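Local coordinates for putative Hit-like protein involved in cell-cycle regulation (Streptococcus mutans, PDB 3L7X) that binds zinc and, as a member of the histidine triad (HIT) family, probably acts as a nucleotide hydrolase or transferase, with a suggested link to cell-cycle regulation, at residues L39-V44 against K78-N83. Numbering follows the deposited sequence.
With ZN (zinc ion), chain B.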
loop_
_atom_site.group_PDB
_atom_site.type_symbol
_atom_site.label_atom_id
_atom_site.label_comp_id
_atom_site.label_asym_id
_atom_site.label_seq_id
_atom_site.Cartn_x
_atom_site.Cartn_y
_atom_site.Cartn_z
ATOM N N LEU A 39 3.357 1.725 -20.984
ATOM C CA LEU A 39 4.785 1.985 -20.772
ATOM C C LEU A 39 5.415 0.935 -19.819
ATOM O O LEU A 39 6.560 0.489 -20.033
ATOM C CB LEU A 39 4.954 3.361 -20.114
ATOM C CG LEU A 39 6.406 3.630 -19.706
ATOM C CD1 LEU A 39 7.244 3.805 -20.911
ATOM C CD2 LEU A 39 6.452 4.877 -18.812
ATOM N N PHE A 40 4.672 0.550 -18.779
ATOM C CA PHE A 40 5.211 -0.401 -17.808
ATOM C C PHE A 40 5.351 -1.817 -18.395
ATOM O O PHE A 40 6.294 -2.512 -18.062
ATOM C CB PHE A 40 4.415 -0.417 -16.478
ATOM C CG PHE A 40 4.614 0.847 -15.652
ATOM C CD1 PHE A 40 5.379 1.913 -16.149
ATOM C CD2 PHE A 40 3.888 1.049 -14.465
ATOM C CE1 PHE A 40 5.573 3.111 -15.436
ATOM C CE2 PHE A 40 4.086 2.264 -13.754
ATOM C CZ PHE A 40 4.913 3.285 -14.216
ATOM N N CYS A 41 4.425 -2.204 -19.290
ATOM C CA CYS A 41 4.552 -3.482 -20.002
ATOM C C CYS A 41 5.807 -3.431 -20.884
ATOM O O CYS A 41 6.549 -4.432 -20.994
ATOM C CB CYS A 41 3.310 -3.762 -20.861
ATOM S SG CYS A 41 1.949 -4.539 -19.857
ATOM N N LYS A 42 6.038 -2.276 -21.498
ATOM C CA LYS A 42 7.237 -2.143 -22.344
ATOM C C LYS A 42 8.511 -2.220 -21.512
ATOM O O LYS A 42 9.482 -2.855 -21.896
ATOM C CB LYS A 42 7.173 -0.841 -23.134
ATOM C CG LYS A 42 6.070 -0.853 -24.197
ATOM C CD LYS A 42 5.995 0.523 -24.811
ATOM C CE LYS A 42 4.789 0.627 -25.752
ATOM N NZ LYS A 42 4.809 1.937 -26.455
ATOM N N ILE A 43 8.486 -1.633 -20.315
ATOM C CA ILE A 43 9.588 -1.844 -19.392
ATOM C C ILE A 43 9.806 -3.304 -18.944
ATOM O O ILE A 43 10.929 -3.799 -18.962
ATOM C CB ILE A 43 9.420 -0.890 -18.132
ATOM C CG1 ILE A 43 9.700 0.568 -18.562
ATOM C CG2 ILE A 43 10.447 -1.301 -17.048
ATOM C CD1 ILE A 43 9.308 1.598 -17.525
ATOM N N VAL A 44 8.731 -3.999 -18.573
ATOM C CA VAL A 44 8.780 -5.420 -18.277
ATOM C C VAL A 44 9.352 -6.248 -19.431
ATOM O O VAL A 44 10.094 -7.189 -19.193
ATOM C CB VAL A 44 7.381 -5.942 -17.884
ATOM C CG1 VAL A 44 7.362 -7.503 -17.725
ATOM C CG2 VAL A 44 6.963 -5.302 -16.501
ATOM N N LYS A 78 4.835 -8.074 -13.124
ATOM C CA LYS A 78 5.138 -8.318 -14.532
ATOM C C LYS A 78 3.866 -8.571 -15.332
ATOM O O LYS A 78 3.784 -8.191 -16.496
ATOM C CB LYS A 78 6.118 -9.458 -14.608
ATOM C CG LYS A 78 7.470 -9.003 -14.120
ATOM C CD LYS A 78 8.526 -10.041 -14.413
ATOM C CE LYS A 78 9.919 -9.495 -14.192
ATOM N NZ LYS A 78 10.900 -10.577 -14.504
ATOM N N GLU A 79 2.909 -9.265 -14.730
ATOM C CA GLU A 79 1.605 -9.437 -15.328
ATOM C C GLU A 79 0.803 -8.131 -15.232
ATOM O O GLU A 79 0.626 -7.592 -14.123
ATOM C CB GLU A 79 0.839 -10.581 -14.620
ATOM C CG GLU A 79 -0.598 -10.710 -15.133
ATOM C CD GLU A 79 -1.385 -11.704 -14.339
ATOM O OE1 GLU A 79 -1.742 -12.753 -14.883
ATOM O OE2 GLU A 79 -1.627 -11.471 -13.142
ATOM N N HIS A 80 0.322 -7.633 -16.363
ATOM C CA HIS A 80 -0.418 -6.380 -16.374
ATOM C C HIS A 80 -1.757 -6.557 -15.643
ATOM O O HIS A 80 -2.493 -7.523 -15.845
ATOM C CB HIS A 80 -0.688 -5.903 -17.821
ATOM C CG HIS A 80 -1.510 -4.647 -17.875
ATOM N ND1 HIS A 80 -0.949 -3.412 -18.048
ATOM C CD2 HIS A 80 -2.841 -4.432 -17.715
ATOM C CE1 HIS A 80 -1.894 -2.484 -18.039
ATOM N NE2 HIS A 80 -3.055 -3.077 -17.821
ATOM N N VAL A 81 -2.040 -5.592 -14.763
ATOM C CA VAL A 81 -3.354 -5.381 -14.219
ATOM C C VAL A 81 -3.507 -3.886 -13.972
ATOM O O VAL A 81 -2.514 -3.211 -13.769
ATOM C CB VAL A 81 -3.535 -6.229 -12.917
ATOM C CG1 VAL A 81 -2.458 -5.817 -11.814
ATOM C CG2 VAL A 81 -5.004 -6.053 -12.377
ATOM N N ARG A 82 -4.720 -3.344 -14.019
ATOM C CA ARG A 82 -4.835 -1.874 -14.070
ATOM C C ARG A 82 -4.360 -1.202 -12.744
ATOM O O ARG A 82 -3.668 -0.188 -12.788
ATOM C CB ARG A 82 -6.264 -1.456 -14.380
ATOM C CG ARG A 82 -6.484 0.024 -14.533
ATOM C CD ARG A 82 -7.931 0.246 -14.890
ATOM N NE ARG A 82 -8.390 1.643 -14.909
ATOM C CZ ARG A 82 -8.404 2.398 -16.022
ATOM N NH1 ARG A 82 -7.972 1.869 -17.187
ATOM N NH2 ARG A 82 -8.915 3.633 -15.992
ATOM N N ASN A 83 -4.803 -1.758 -11.616
ATOM C CA ASN A 83 -4.546 -1.173 -10.291
ATOM C C ASN A 83 -5.074 -2.188 -9.271
ATOM O O ASN A 83 -5.538 -3.265 -9.637
ATOM C CB ASN A 83 -5.216 0.229 -10.174
ATOM C CG ASN A 83 -6.717 0.181 -10.444
ATOM O OD1 ASN A 83 -7.375 -0.850 -10.176
ATOM N ND2 ASN A 83 -7.275 1.292 -10.949
HETATM ZN ZN ZN B . 1.080 -2.896 -18.495
#
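Cys41 and His80 meet at a shared zinc ion, which ties helix 39-45 to the loop that follows strand 73-77. Cys41 SG binds the zinc at 2.3 Å. His80 binds it through ND1, the ring nitrogen nearer its own CB, at 2.1 Å. The angle at the zinc ion between Cys41 SG and His80 ND1 is 108°, close to tetrahedral. Cys41 SG and His80 ND1 are therefore held 3.6 Å apart, and the sulfur lies obliquely to the imidazole. With chi1 at 177° the His80 ring extends opposite its own backbone N, out from the loop to the metal. Cys38 and His131 complete the site. No hydrogen bond joins the two segments; the polar link between them is coordination to the zinc ion.

The second contact is van der Waals packing. Val44, one helical turn after Cys41, points its side chain at the loop. Val44 CG1 lies 3.9 Å from Lys78 CB and close to the Lys78 carbonyl oxygen. Val44 CG2 is 4.0 Å from Lys78 CA. Val44 also touches Ile76 of strand 73-77. The Lys78 chain runs on extended past this contact. Its NZ forms a salt bridge with Glu55 and a hydrogen bond to Asp56 O.

Cys38 and Cys41 form a CxxC pair. With His80 and His131, the first histidine of the predicted histidine triad motif, they make a Cys2His2 zinc site in this HIT-family protein.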